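Local structure of envelope glycoprotein (5ZKX) at residues P95-C108 and R126-S140. The protein probably drives low-pH fusion of viral and host membranes, as a trimeric class III fusion glycoprotein of the baculovirus gp64 family, here in its postfusion form. Sequence-based numbering, arbitrary orientation.
Sequences PEVQDAWSGDSSIC and RSNNNHFAHHTCNLS
V97 and L139, then A100 and C137, are antiparallel hydrogen-bonded pairs, and the one-residue slip in register between them defines a beta bulge at Q98–D99. Residues 134-140 belong to strand 134-148; the short strand 100-101 adds to the side of it that does not pair with strand 44-58, and V97 bridges to L139 beyond the bulge. The contact's centre lies about 52 Å from that of the chain, in the elongated sheet region. There the type II turn H131–H134, where F132 packs on L62 of a neighbouring subunit, is consistent with a class III fusion loop.

V97 N meets L139 O in the carbonyl plane, on a lone pair. V97 O accepts two good hydrogen bonds from opposite faces of its plane: L139 N on one, R126 NH2 on the other at 2.5 Å, well above the carbonyl plane. In a salt bridge, E96 OE2 receives R126 NH1 (2.7 Å) on its anti lone pair, while S140 OG donates to OE2 from the syn side. Q98 CB lies over a guanidinium face, its extended chain stacking the amide on the arginine with the planes moderately inclined.

At the bulge, D99 takes positive phi and psi, and its carboxylate reaches H131: NE2 donates to the syn lone pair of OD2 at 3.0 Å, which should fix the ring's rotation. N128 ND2 adds a weak bond to OD2. Against H131 lies the five-membered ring of W101, face to face, centroids 3.4 Å apart and planes at 5°; the indole gets there with CG between backbone N and carbonyl carbon (chi1 53°). H134 meets the indole's six-membered ring rim to rim, and S102 CB sits over the H134 imidazole in a CH-pi contact.

A covalent link joins the 3-10 turn 104-108 to the strand, C108 SG to C137 SG at 1.9 Å (chi3 106°), with V97 CG1 near the C137 sulfur and I107 CG2 3.5 Å from C137 SG.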
loop_
_atom_site.group_PDB
_atom_site.type_symbol
_atom_site.label_atom_id
_atom_site.label_comp_id
_atom_site.label_asym_id
_atom_site.label_seq_id
_atom_site.Cartn_x
_atom_site.Cartn_y
_atom_site.Cartn_z
ATOM N N PRO A 95 28.986 -34.895 -12.564
ATOM C CA PRO A 95 29.766 -35.271 -11.382
ATOM C C PRO A 95 30.558 -34.123 -10.779
ATOM O O PRO A 95 30.948 -33.163 -11.449
ATOM C CB PRO A 95 30.712 -36.343 -11.942
ATOM C CG PRO A 95 30.968 -35.878 -13.337
ATOM C CD PRO A 95 29.680 -35.244 -13.815
ATOM N N GLU A 96 30.804 -34.243 -9.478
ATOM C CA GLU A 96 31.654 -33.307 -8.749
ATOM C C GLU A 96 33.102 -33.756 -8.905
ATOM O O GLU A 96 33.502 -34.794 -8.367
ATOM C CB GLU A 96 31.252 -33.240 -7.278
ATOM C CG GLU A 96 31.956 -32.152 -6.487
ATOM C CD GLU A 96 31.166 -30.859 -6.441
ATOM O OE1 GLU A 96 29.931 -30.912 -6.615
ATOM O OE2 GLU A 96 31.776 -29.789 -6.230
ATOM N N VAL A 97 33.887 -32.977 -9.643
ATOM C CA VAL A 97 35.276 -33.299 -9.942
ATOM C C VAL A 97 36.171 -32.360 -9.152
ATOM O O VAL A 97 36.031 -31.135 -9.245
ATOM C CB VAL A 97 35.568 -33.182 -11.445
ATOM C CG1 VAL A 97 37.049 -33.361 -11.686
ATOM C CG2 VAL A 97 34.742 -34.188 -12.234
ATOM N N GLN A 98 37.096 -32.929 -8.384
ATOM C CA GLN A 98 38.006 -32.133 -7.574
ATOM C C GLN A 98 39.409 -32.712 -7.648
ATOM O O GLN A 98 39.611 -33.896 -7.358
ATOM C CB GLN A 98 37.546 -32.075 -6.118
ATOM C CG GLN A 98 38.533 -31.368 -5.217
ATOM C CD GLN A 98 38.039 -31.240 -3.798
ATOM O OE1 GLN A 98 37.089 -31.913 -3.397
ATOM N NE2 GLN A 98 38.683 -30.377 -3.025
ATOM N N ASP A 99 40.372 -31.869 -8.026
ATOM C CA ASP A 99 41.785 -32.246 -8.071
ATOM C C ASP A 99 42.015 -33.453 -8.975
ATOM O O ASP A 99 42.790 -34.355 -8.652
ATOM C CB ASP A 99 42.336 -32.509 -6.667
ATOM C CG ASP A 99 43.842 -32.348 -6.596
ATOM O OD1 ASP A 99 44.391 -32.352 -5.476
ATOM O OD2 ASP A 99 44.476 -32.211 -7.662
ATOM N N ALA A 100 41.331 -33.479 -10.114
ATOM C CA ALA A 100 41.560 -34.500 -11.127
ATOM C C ALA A 100 42.653 -33.996 -12.059
ATOM O O ALA A 100 42.438 -33.050 -12.825
ATOM C CB ALA A 100 40.278 -34.808 -11.895
ATOM N N TRP A 101 43.824 -34.625 -12.002
ATOM C CA TRP A 101 44.937 -34.184 -12.821
ATOM C C TRP A 101 45.319 -35.285 -13.814
ATOM O O TRP A 101 44.580 -36.264 -13.988
ATOM C CB TRP A 101 46.105 -33.693 -11.953
ATOM C CG TRP A 101 46.612 -34.605 -10.886
ATOM C CD1 TRP A 101 46.002 -34.918 -9.706
ATOM C CD2 TRP A 101 47.875 -35.280 -10.876
ATOM N NE1 TRP A 101 46.798 -35.766 -8.972
ATOM C CE2 TRP A 101 47.954 -36.002 -9.669
ATOM C CE3 TRP A 101 48.942 -35.352 -11.778
ATOM C CZ2 TRP A 101 49.057 -36.788 -9.342
ATOM C CZ3 TRP A 101 50.033 -36.130 -11.452
ATOM C CH2 TRP A 101 50.083 -36.838 -10.246
ATOM N N SER A 102 46.496 -35.144 -14.426
ATOM C CA SER A 102 46.732 -35.368 -15.851
ATOM C C SER A 102 45.816 -36.384 -16.517
ATOM O O SER A 102 45.133 -36.047 -17.490
ATOM C CB SER A 102 48.176 -35.823 -16.054
ATOM O OG SER A 102 48.441 -37.021 -15.337
ATOM N N GLY A 103 45.772 -37.612 -16.008
ATOM C CA GLY A 103 44.909 -38.609 -16.619
ATOM C C GLY A 103 43.438 -38.316 -16.379
ATOM O O GLY A 103 42.639 -38.244 -17.317
ATOM N N ASP A 104 43.058 -38.147 -15.114
ATOM C CA ASP A 104 41.667 -37.871 -14.789
ATOM C C ASP A 104 41.238 -36.465 -15.178
ATOM O O ASP A 104 40.042 -36.181 -15.140
ATOM C CB ASP A 104 41.438 -38.101 -13.297
ATOM C CG ASP A 104 42.042 -39.404 -12.816
ATOM O OD1 ASP A 104 42.728 -39.388 -11.771
ATOM O OD2 ASP A 104 41.836 -40.441 -13.484
ATOM N N SER A 105 42.170 -35.582 -15.549
ATOM C CA SER A 105 41.790 -34.240 -15.974
ATOM C C SER A 105 41.000 -34.249 -17.273
ATOM O O SER A 105 40.367 -33.242 -17.606
ATOM C CB SER A 105 43.027 -33.357 -16.136
ATOM O OG SER A 105 43.719 -33.678 -17.329
ATOM N N SER A 106 41.031 -35.358 -18.022
ATOM C CA SER A 106 40.178 -35.486 -19.196
ATOM C C SER A 106 38.702 -35.458 -18.831
ATOM O O SER A 106 37.859 -35.270 -19.714
ATOM C CB SER A 106 40.494 -36.777 -19.952
ATOM O OG SER A 106 39.888 -37.899 -19.324
ATOM N N ILE A 107 38.375 -35.630 -17.549
ATOM C CA ILE A 107 37.002 -35.536 -17.081
ATOM C C ILE A 107 36.374 -34.170 -17.317
ATOM O O ILE A 107 35.144 -34.056 -17.264
ATOM C CB ILE A 107 36.988 -35.867 -15.580
ATOM C CG1 ILE A 107 35.596 -36.216 -15.047
ATOM C CG2 ILE A 107 37.467 -34.689 -14.779
ATOM C CD1 ILE A 107 34.941 -37.367 -15.743
ATOM N N CYS A 108 37.172 -33.142 -17.634
ATOM C CA CYS A 108 36.639 -31.792 -17.812
ATOM C C CYS A 108 35.819 -31.636 -19.082
ATOM O O CYS A 108 35.127 -30.625 -19.217
ATOM C CB CYS A 108 37.771 -30.763 -17.800
ATOM S SG CYS A 108 38.125 -30.024 -16.172
ATOM N N ARG A 126 36.138 -23.685 -6.967
ATOM C CA ARG A 126 37.447 -24.188 -6.572
ATOM C C ARG A 126 38.326 -24.417 -7.794
ATOM O O ARG A 126 37.846 -24.824 -8.854
ATOM C CB ARG A 126 37.329 -25.486 -5.771
ATOM C CG ARG A 126 36.646 -26.595 -6.518
ATOM C CD ARG A 126 36.911 -27.946 -5.888
ATOM N NE ARG A 126 36.301 -29.002 -6.686
ATOM C CZ ARG A 126 35.052 -29.428 -6.531
ATOM N NH1 ARG A 126 34.274 -28.894 -5.597
ATOM N NH2 ARG A 126 34.583 -30.392 -7.309
ATOM N N SER A 127 39.621 -24.150 -7.630
ATOM C CA SER A 127 40.594 -24.282 -8.703
ATOM C C SER A 127 41.960 -24.554 -8.095
ATOM O O SER A 127 42.236 -24.160 -6.958
ATOM C CB SER A 127 40.640 -23.023 -9.577
ATOM O OG SER A 127 41.763 -23.034 -10.442
ATOM N N ASN A 128 42.808 -25.240 -8.857
ATOM C CA ASN A 128 44.185 -25.476 -8.448
ATOM C C ASN A 128 44.992 -25.900 -9.667
ATOM O O ASN A 128 44.482 -26.604 -10.542
ATOM C CB ASN A 128 44.277 -26.533 -7.340
ATOM C CG ASN A 128 43.897 -27.915 -7.814
ATOM O OD1 ASN A 128 42.730 -28.193 -8.089
ATOM N ND2 ASN A 128 44.881 -28.797 -7.903
ATOM N N ASN A 129 46.244 -25.453 -9.719
ATOM C CA ASN A 129 47.130 -25.694 -10.857
ATOM C C ASN A 129 48.515 -26.112 -10.362
ATOM O O ASN A 129 49.542 -25.580 -10.785
ATOM C CB ASN A 129 47.204 -24.452 -11.740
ATOM C CG ASN A 129 47.805 -24.735 -13.096
ATOM O OD1 ASN A 129 47.676 -25.836 -13.627
ATOM N ND2 ASN A 129 48.469 -23.740 -13.665
ATOM N N ASN A 130 48.554 -27.079 -9.443
ATOM C CA ASN A 130 49.773 -27.426 -8.722
ATOM C C ASN A 130 50.353 -28.775 -9.144
ATOM O O ASN A 130 51.014 -29.446 -8.347
ATOM C CB ASN A 130 49.507 -27.423 -7.218
ATOM C CG ASN A 130 48.492 -28.470 -6.812
ATOM O OD1 ASN A 130 47.527 -28.723 -7.533
ATOM N ND2 ASN A 130 48.707 -29.091 -5.659
ATOM N N HIS A 131 50.120 -29.191 -10.385
ATOM C CA HIS A 131 50.669 -30.441 -10.906
ATOM C C HIS A 131 51.497 -30.097 -12.138
ATOM O O HIS A 131 50.948 -29.851 -13.216
ATOM C CB HIS A 131 49.562 -31.441 -11.217
ATOM C CG HIS A 131 48.815 -31.900 -10.004
ATOM N ND1 HIS A 131 49.363 -32.757 -9.074
ATOM C CD2 HIS A 131 47.570 -31.607 -9.558
ATOM C CE1 HIS A 131 48.485 -32.978 -8.112
ATOM N NE2 HIS A 131 47.390 -32.292 -8.382
ATOM N N PHE A 132 52.818 -30.083 -11.972
ATOM C CA PHE A 132 53.695 -29.582 -13.020
ATOM C C PHE A 132 53.715 -30.521 -14.220
ATOM O O PHE A 132 53.664 -31.745 -14.074
ATOM C CB PHE A 132 55.110 -29.389 -12.486
ATOM C CG PHE A 132 56.025 -28.718 -13.461
ATOM C CD1 PHE A 132 55.960 -27.351 -13.657
ATOM C CD2 PHE A 132 56.932 -29.455 -14.200
ATOM C CE1 PHE A 132 56.793 -26.728 -14.561
ATOM C CE2 PHE A 132 57.769 -28.839 -15.104
ATOM C CZ PHE A 132 57.698 -27.472 -15.287
ATOM N N ALA A 133 53.798 -29.926 -15.412
ATOM C CA ALA A 133 53.758 -30.632 -16.692
ATOM C C ALA A 133 52.447 -31.379 -16.897
ATOM O O ALA A 133 52.373 -32.292 -17.724
ATOM C CB ALA A 133 54.942 -31.595 -16.844
ATOM N N HIS A 134 51.397 -30.990 -16.176
ATOM C CA HIS A 134 50.143 -31.726 -16.187
ATOM C C HIS A 134 48.965 -30.762 -16.162
ATOM O O HIS A 134 49.086 -29.606 -15.749
ATOM C CB HIS A 134 50.054 -32.681 -14.996
ATOM C CG HIS A 134 50.894 -33.907 -15.147
ATOM N ND1 HIS A 134 51.322 -34.366 -16.374
ATOM C CD2 HIS A 134 51.389 -34.769 -14.229
ATOM C CE1 HIS A 134 52.040 -35.462 -16.204
ATOM N NE2 HIS A 134 52.097 -35.727 -14.912
ATOM N N HIS A 135 47.817 -31.268 -16.608
ATOM C CA HIS A 135 46.551 -30.558 -16.521
ATOM C C HIS A 135 45.844 -30.900 -15.217
ATOM O O HIS A 135 46.048 -31.969 -14.641
ATOM C CB HIS A 135 45.640 -30.913 -17.696
ATOM C CG HIS A 135 46.083 -30.338 -19.003
ATOM N ND1 HIS A 135 45.742 -29.067 -19.412
ATOM C CD2 HIS A 135 46.836 -30.863 -19.998
ATOM C CE1 HIS A 135 46.268 -28.833 -20.601
ATOM N NE2 HIS A 135 46.936 -29.908 -20.978
ATOM N N THR A 136 44.998 -29.979 -14.756
ATOM C CA THR A 136 44.182 -30.188 -13.569
ATOM C C THR A 136 42.742 -29.810 -13.884
ATOM O O THR A 136 42.490 -28.849 -14.619
ATOM C CB THR A 136 44.689 -29.369 -12.371
ATOM O OG1 THR A 136 46.097 -29.585 -12.208
ATOM C CG2 THR A 136 43.974 -29.790 -11.089
ATOM N N CYS A 137 41.800 -30.571 -13.336
ATOM C CA CYS A 137 40.386 -30.342 -13.596
ATOM C C CYS A 137 39.637 -30.176 -12.286
ATOM O O CYS A 137 39.834 -30.951 -11.343
ATOM C CB CYS A 137 39.769 -31.485 -14.410
ATOM S SG CYS A 137 37.998 -31.265 -14.775
ATOM N N ASN A 138 38.789 -29.154 -12.233
ATOM C CA ASN A 138 37.820 -28.963 -11.166
ATOM C C ASN A 138 36.462 -28.702 -11.797
ATOM O O ASN A 138 36.348 -27.915 -12.742
ATOM C CB ASN A 138 38.201 -27.799 -10.244
ATOM C CG ASN A 138 39.306 -28.156 -9.277
ATOM O OD1 ASN A 138 39.069 -28.798 -8.253
ATOM N ND2 ASN A 138 40.524 -27.737 -9.593
ATOM N N LEU A 139 35.435 -29.360 -11.265
ATOM C CA LEU A 139 34.080 -29.255 -11.797
ATOM C C LEU A 139 33.094 -29.306 -10.640
ATOM O O LEU A 139 33.108 -30.259 -9.856
ATOM C CB LEU A 139 33.803 -30.379 -12.799
ATOM C CG LEU A 139 32.551 -30.289 -13.668
ATOM C CD1 LEU A 139 32.652 -29.117 -14.627
ATOM C CD2 LEU A 139 32.336 -31.588 -14.428
ATOM N N SER A 140 32.244 -28.281 -10.531
ATOM C CA SER A 140 31.240 -28.180 -9.480
ATOM C C SER A 140 29.905 -27.772 -10.084
ATOM O O SER A 140 29.849 -26.881 -10.935
ATOM C CB SER A 140 31.660 -27.170 -8.412
ATOM O OG SER A 140 30.962 -27.385 -7.199
#